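Local atomic coordinates of nitrilotriacetate monooxygenase component B (Bacillus cereus ATCC 14579, PDB entry 3BPK), a protein that probably works as an FMN-binding flavin reductase-like partner of a monooxygenase, an oxidoreductase that would use NADH or NADPH. Residues Tyr47-Ile52 against Ser61-Arg66; Glu141-Leu146 against Asp156-Arg161. All coordinates share one frame; numbering follows the deposited sequence.

Contact 1 of 2, residues Tyr47-Ile52 against Ser61-Arg66; sequences YSYFNI and SVSVQR
Val64 lays its CG2 methyl over one face of the Tyr47 ring, 4.2 Å from the ring centroid and 17° off the normal, which meets the geometry of a CH-pi contact. The ring gets there because chi1 of Tyr47 (-62°) sets CG beside the backbone N and anti to the carbonyl carbon, carrying the phenol obliquely from Val62 toward Val64. At the root of the same side chain, Val62 CG1 touches Tyr47 CB at 3.5 Å, the two side chains crossing at about a right angle. The other methyl of Val62, CG2, reaches CD1 of Phe50, whose ring edge also receives Ser61 O near its plane. The Tyr47 hydroxyl is hydrogen-bonded to Thr74.

Tyr49 packs differently. Its CB meets Ser63 CB at 3.8 Å, and Gln65 NE2 approaches Tyr49 CE2 obliquely at 3.5 Å, with ring and amide planes 63° apart. That amide and the Ser63 hydroxyl both bond Val53 O of the second subunit.

The backbone fixes the register. Asn51 and Ser61 form a hydrogen-bonded pair, with Ser61 N to Asn51 O nearly straight at 2.8 Å, while Phe50 and Val62 make the adjoining non-hydrogen-bonded pair. Tyr49, the centre of an inverse gamma turn, still accepts from Ser63 N at 2.9 Å. Past this point a water takes over, accepting from Tyr49 N and donating to Ser63 O. A second water joins Tyr49 O to Ser61 OG.

Antiparallel pairing of strands 42-54 and 59-65, joined by a short connection, makes this a beta hairpin of the flavin reductase-like domain. At the dimer interface Asn51 ND2 donates to Phe50 O of the second subunit, whose own Asn51 ND2 returns the same bond.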
loop_
_atom_site.group_PDB
_atom_site.type_symbol
_atom_site.label_atom_id
_atom_site.label_comp_id
_atom_site.label_asym_id
_atom_site.label_seq_id
_atom_site.Cartn_x
_atom_site.Cartn_y
_atom_site.Cartn_z
ATOM N N TYR B 47 -2.194 6.447 8.747
ATOM C CA TYR B 47 -2.825 5.301 8.069
ATOM C C TYR B 47 -1.755 4.491 7.359
ATOM O O TYR B 47 -1.102 5.029 6.449
ATOM C CB TYR B 47 -3.846 5.791 7.015
ATOM C CG TYR B 47 -4.963 6.561 7.672
ATOM C CD1 TYR B 47 -6.021 5.879 8.299
ATOM C CD2 TYR B 47 -4.927 7.962 7.788
ATOM C CE1 TYR B 47 -7.041 6.559 8.956
ATOM C CE2 TYR B 47 -5.948 8.652 8.457
ATOM C CZ TYR B 47 -6.995 7.955 9.035
ATOM O OH TYR B 47 -7.978 8.639 9.727
ATOM N N SER B 48 -1.566 3.214 7.739
ATOM C CA SER B 48 -0.562 2.414 7.068
ATOM C C SER B 48 -1.088 1.652 5.844
ATOM O O SER B 48 -0.298 0.990 5.153
ATOM C CB SER B 48 0.115 1.446 8.044
ATOM O OG SER B 48 -0.756 0.338 8.326
ATOM N N TYR B 49 -2.408 1.744 5.577
ATOM C CA TYR B 49 -2.952 1.066 4.383
ATOM C C TYR B 49 -2.871 2.069 3.238
ATOM O O TYR B 49 -3.869 2.606 2.760
ATOM C CB TYR B 49 -4.380 0.544 4.568
ATOM C CG TYR B 49 -4.590 -0.474 5.653
ATOM C CD1 TYR B 49 -3.553 -0.940 6.484
ATOM C CD2 TYR B 49 -5.879 -0.935 5.891
ATOM C CE1 TYR B 49 -3.821 -1.842 7.516
ATOM C CE2 TYR B 49 -6.141 -1.853 6.897
ATOM C CZ TYR B 49 -5.122 -2.304 7.686
ATOM O OH TYR B 49 -5.368 -3.228 8.704
ATOM N N PHE B 50 -1.630 2.311 2.815
ATOM C CA PHE B 50 -1.259 3.451 1.967
ATOM C C PHE B 50 -0.345 2.955 0.835
ATOM O O PHE B 50 0.607 2.193 1.058
ATOM C CB PHE B 50 -0.417 4.373 2.865
ATOM C CG PHE B 50 0.274 5.534 2.176
ATOM C CD1 PHE B 50 -0.369 6.317 1.206
ATOM C CD2 PHE B 50 1.551 5.895 2.612
ATOM C CE1 PHE B 50 0.295 7.443 0.659
ATOM C CE2 PHE B 50 2.198 7.006 2.086
ATOM C CZ PHE B 50 1.572 7.776 1.128
ATOM N N ASN B 51 -0.613 3.412 -0.386
ATOM C CA ASN B 51 0.370 3.144 -1.442
ATOM C C ASN B 51 0.131 4.035 -2.645
ATOM O O ASN B 51 -0.806 4.861 -2.675
ATOM C CB ASN B 51 0.399 1.652 -1.853
ATOM C CG ASN B 51 1.812 1.150 -2.153
ATOM O OD1 ASN B 51 2.554 1.796 -2.878
ATOM N ND2 ASN B 51 2.206 0.005 -1.567
ATOM N N ILE B 52 0.993 3.863 -3.650
ATOM C CA ILE B 52 0.818 4.530 -4.941
ATOM C C ILE B 52 -0.263 3.805 -5.745
ATOM O O ILE B 52 -0.394 2.571 -5.639
ATOM C CB ILE B 52 2.179 4.493 -5.727
ATOM C CG1 ILE B 52 3.335 5.120 -4.916
ATOM C CG2 ILE B 52 2.040 5.187 -7.061
ATOM C CD1 ILE B 52 4.720 4.820 -5.515
ATOM N N SER B 61 -3.426 5.973 -2.781
ATOM C CA SER B 61 -4.591 5.402 -2.067
ATOM C C SER B 61 -4.352 5.341 -0.576
ATOM O O SER B 61 -3.229 5.068 -0.125
ATOM C CB SER B 61 -4.882 3.985 -2.571
ATOM O OG SER B 61 -3.732 3.151 -2.453
ATOM N N VAL B 62 -5.427 5.554 0.189
ATOM C CA VAL B 62 -5.355 5.367 1.644
ATOM C C VAL B 62 -6.673 4.703 2.034
ATOM O O VAL B 62 -7.746 5.232 1.728
ATOM C CB VAL B 62 -5.259 6.714 2.383
ATOM C CG1 VAL B 62 -5.201 6.493 3.891
ATOM C CG2 VAL B 62 -4.030 7.488 1.945
ATOM N N SER B 63 -6.593 3.529 2.657
ATOM C CA SER B 63 -7.823 2.864 3.101
ATOM C C SER B 63 -8.117 3.241 4.546
ATOM O O SER B 63 -7.295 2.975 5.438
ATOM C CB SER B 63 -7.718 1.353 2.913
ATOM O OG SER B 63 -8.954 0.757 3.232
ATOM N N VAL B 64 -9.250 3.905 4.761
ATOM C CA VAL B 64 -9.612 4.424 6.090
ATOM C C VAL B 64 -10.772 3.567 6.631
ATOM O O VAL B 64 -11.825 3.465 5.993
ATOM C CB VAL B 64 -10.053 5.908 6.001
ATOM C CG1 VAL B 64 -10.454 6.451 7.402
ATOM C CG2 VAL B 64 -8.898 6.743 5.430
ATOM N N GLN B 65 -10.564 2.937 7.777
ATOM C CA GLN B 65 -11.596 2.003 8.288
ATOM C C GLN B 65 -12.796 2.787 8.794
ATOM O O GLN B 65 -12.646 3.917 9.285
ATOM C CB GLN B 65 -11.023 1.121 9.408
ATOM C CG GLN B 65 -9.801 0.285 8.956
ATOM C CD GLN B 65 -10.057 -0.499 7.639
ATOM O OE1 GLN B 65 -10.989 -1.340 7.552
ATOM N NE2 GLN B 65 -9.230 -0.237 6.619
ATOM N N ARG B 66 -13.980 2.170 8.723
ATOM C CA ARG B 66 -15.200 2.749 9.301
ATOM C C ARG B 66 -15.328 2.262 10.736
ATOM O O ARG B 66 -14.595 1.357 11.156
ATOM C CB ARG B 66 -16.423 2.357 8.480
ATOM C CG ARG B 66 -16.453 2.983 7.094
ATOM C CD ARG B 66 -17.857 3.120 6.633
ATOM N NE ARG B 66 -17.942 3.643 5.291
ATOM C CZ ARG B 66 -19.076 3.883 4.630
ATOM N NH1 ARG B 66 -20.269 3.656 5.206
ATOM N NH2 ARG B 66 -19.023 4.344 3.392
HETATM O O HOH W 1 -3.903 1.914 -0.064
HETATM O O HOH W 2 -4.709 2.566 7.204
HETATM O O HOH W 3 -2.655 1.411 -4.413
#

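Contact 2 of 2, residues Glu141-Leu146 against Asp156-Arg161; sequences ERAIPL and DLLIGR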
loop_
_atom_site.group_PDB
_atom_site.type_symbol
_atom_site.label_atom_id
_atom_site.label_comp_id
_atom_site.label_asym_id
_atom_site.label_seq_id
_atom_site.Cartn_x
_atom_site.Cartn_y
_atom_site.Cartn_z
ATOM N N GLU B 141 -10.204 11.918 -5.807
ATOM C CA GLU B 141 -10.670 11.423 -7.098
ATOM C C GLU B 141 -11.895 10.555 -6.923
ATOM O O GLU B 141 -12.877 10.687 -7.656
ATOM C CB GLU B 141 -9.563 10.651 -7.790
ATOM C CG GLU B 141 -8.560 11.553 -8.410
ATOM C CD GLU B 141 -9.154 12.377 -9.551
ATOM O OE1 GLU B 141 -10.071 11.876 -10.254
ATOM O OE2 GLU B 141 -8.730 13.538 -9.728
ATOM N N ARG B 142 -11.835 9.661 -5.945
ATOM C CA ARG B 142 -13.019 8.864 -5.573
ATOM C C ARG B 142 -12.825 8.269 -4.189
ATOM O O ARG B 142 -11.699 8.108 -3.729
ATOM C CB ARG B 142 -13.382 7.804 -6.634
ATOM C CG ARG B 142 -12.408 6.678 -6.731
ATOM C CD ARG B 142 -12.923 5.613 -7.728
ATOM N NE ARG B 142 -12.875 6.030 -9.143
ATOM C CZ ARG B 142 -13.509 5.372 -10.115
ATOM N NH1 ARG B 142 -14.288 4.335 -9.803
ATOM N NH2 ARG B 142 -13.417 5.783 -11.383
ATOM N N ALA B 143 -13.941 7.994 -3.514
ATOM C CA ALA B 143 -13.915 7.262 -2.255
ATOM C C ALA B 143 -14.705 5.985 -2.551
ATOM O O ALA B 143 -15.811 6.059 -3.074
ATOM C CB ALA B 143 -14.548 8.073 -1.126
ATOM N N ILE B 144 -14.111 4.831 -2.260
ATOM C CA ILE B 144 -14.698 3.545 -2.619
ATOM C C ILE B 144 -15.059 2.770 -1.329
ATOM O O ILE B 144 -14.173 2.291 -0.632
ATOM C CB ILE B 144 -13.722 2.677 -3.494
ATOM C CG1 ILE B 144 -13.108 3.517 -4.644
ATOM C CG2 ILE B 144 -14.500 1.451 -4.032
ATOM C CD1 ILE B 144 -11.863 2.878 -5.268
ATOM N N PRO B 145 -16.362 2.658 -0.994
ATOM C CA PRO B 145 -16.702 1.900 0.213
ATOM C C PRO B 145 -16.431 0.430 -0.094
ATOM O O PRO B 145 -16.802 -0.053 -1.193
ATOM C CB PRO B 145 -18.227 2.153 0.393
ATOM C CG PRO B 145 -18.496 3.360 -0.436
ATOM C CD PRO B 145 -17.540 3.300 -1.603
ATOM N N LEU B 146 -15.805 -0.276 0.841
ATOM C CA LEU B 146 -15.438 -1.705 0.603
ATOM C C LEU B 146 -15.586 -2.552 1.851
ATOM O O LEU B 146 -15.544 -2.050 2.971
ATOM C CB LEU B 146 -13.999 -1.837 0.072
ATOM C CG LEU B 146 -13.696 -1.307 -1.347
ATOM C CD1 LEU B 146 -12.192 -1.301 -1.601
ATOM C CD2 LEU B 146 -14.407 -2.152 -2.420
ATOM N N ASP B 156 -13.370 2.860 3.638
ATOM C CA ASP B 156 -13.462 3.634 2.410
ATOM C C ASP B 156 -12.059 3.755 1.897
ATOM O O ASP B 156 -11.164 4.239 2.616
ATOM C CB ASP B 156 -14.033 5.029 2.678
ATOM C CG ASP B 156 -15.468 4.944 3.173
ATOM O OD1 ASP B 156 -16.349 4.805 2.301
ATOM O OD2 ASP B 156 -15.647 4.895 4.417
ATOM N N LEU B 157 -11.886 3.311 0.658
ATOM C CA LEU B 157 -10.578 3.430 0.014
ATOM C C LEU B 157 -10.569 4.775 -0.702
ATOM O O LEU B 157 -11.335 4.980 -1.658
ATOM C CB LEU B 157 -10.383 2.272 -0.959
ATOM C CG LEU B 157 -9.022 2.187 -1.628
ATOM C CD1 LEU B 157 -7.903 2.055 -0.648
ATOM C CD2 LEU B 157 -9.013 0.978 -2.588
ATOM N N LEU B 158 -9.726 5.693 -0.220
ATOM C CA LEU B 158 -9.674 7.059 -0.774
ATOM C C LEU B 158 -8.627 7.066 -1.858
ATOM O O LEU B 158 -7.476 6.713 -1.601
ATOM C CB LEU B 158 -9.285 8.068 0.301
ATOM C CG LEU B 158 -10.225 8.049 1.541
ATOM C CD1 LEU B 158 -9.730 9.139 2.526
ATOM C CD2 LEU B 158 -11.739 8.221 1.201
ATOM N N ILE B 159 -9.028 7.487 -3.058
ATOM C CA ILE B 159 -8.078 7.662 -4.158
ATOM C C ILE B 159 -7.815 9.160 -4.298
ATOM O O ILE B 159 -8.748 9.934 -4.565
ATOM C CB ILE B 159 -8.640 7.110 -5.505
ATOM C CG1 ILE B 159 -9.081 5.629 -5.363
ATOM C CG2 ILE B 159 -7.604 7.263 -6.611
ATOM C CD1 ILE B 159 -7.981 4.688 -4.826
ATOM N N GLY B 160 -6.570 9.579 -4.066
ATOM C CA GLY B 160 -6.247 11.009 -4.080
ATOM C C GLY B 160 -5.379 11.294 -5.285
ATOM O O GLY B 160 -4.509 10.483 -5.653
ATOM N N ARG B 161 -5.637 12.432 -5.924
ATOM C CA ARG B 161 -4.787 12.901 -7.010
ATOM C C ARG B 161 -3.908 13.997 -6.463
ATOM O O ARG B 161 -4.414 14.963 -5.914
ATOM C CB ARG B 161 -5.637 13.432 -8.184
ATOM C CG ARG B 161 -4.801 14.070 -9.296
ATOM C CD ARG B 161 -5.604 14.262 -10.591
ATOM N NE ARG B 161 -6.715 15.197 -10.421
ATOM C CZ ARG B 161 -6.639 16.518 -10.578
ATOM N NH1 ARG B 161 -5.484 17.100 -10.908
ATOM N NH2 ARG B 161 -7.736 17.263 -10.414
#
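The guanidinium of Arg161 is met at its edge by the Glu141 carboxylate. In the conformers described here NE donates to Glu141 OE2 at 2.7 Å, and the oxygen lies in the guanidinium plane. Seen from the acid the fit is less regular: OE2 is approached on its anti side, 27° out of the carboxylate plane, and the two planes stand 60° apart. One N-H therefore carries this salt bridge, without the two-pronged pairing of coplanar groups. Both side chains also adopt a second conformer, so the bridge may not be permanent. The chain of Arg161 bends at chi3, turning NE back to the acid, while its CB lies against Glu141 CG at 3.5 Å.

Glu141 and Arg142 together face Ile159, a classic beta bulge. Ile159 O accepts from Glu141 N at 2.8 Å and, weakly, from Arg142 N at 3.4 Å. Beyond it, Ile159 N returns a bond to Arg142 O, and Ile144 and Leu157 exchange bonds in both directions.

Side chains alternate between the faces. Those of Arg142 and Ile159 lie side by side, CG against CG1, Ile144 CD1 touches Ile159 CG1 at 3.9 Å, and Leu146 CD1 meets Leu157 CD2; from this largely apolar face Ile144 and Leu157 pack on their counterparts in the second subunit. On the other face Ala143 CB abuts Leu158 CD2 at 3.7 Å, and Pro145 rests near Asp156 OD1.

Chemically, this hairpin joins a largely apolar, dimer-facing patch to charged ends: the possibly intermittent Glu141-Arg161 pair, and the buried Asp156, whose negative charge Arg66 would be expected to stabilise.

Contacts 1 and 2 are two antiparallel hairpins in series along the chain, strands 42-54 with 59-65 and then 134-146 with 155-168, with other strands and helices between. Their centres lie about 9 Å apart because strands 59-65 and 155-168 are neighbours in one antiparallel sheet, giving the local order 42-54, 59-65, 155-168, 134-146. Among the links are Arg66 NE to Asp156 OD2, a 2.8 Å salt bridge; Val62 O with Leu158 N, a probable backbone hydrogen bond; and Ser63 CB against Leu157 CD1. Both hairpins belong to the flavin reductase-like domain and both touch the second subunit, so this continuous four-strand region contributes directly to the dimer interface.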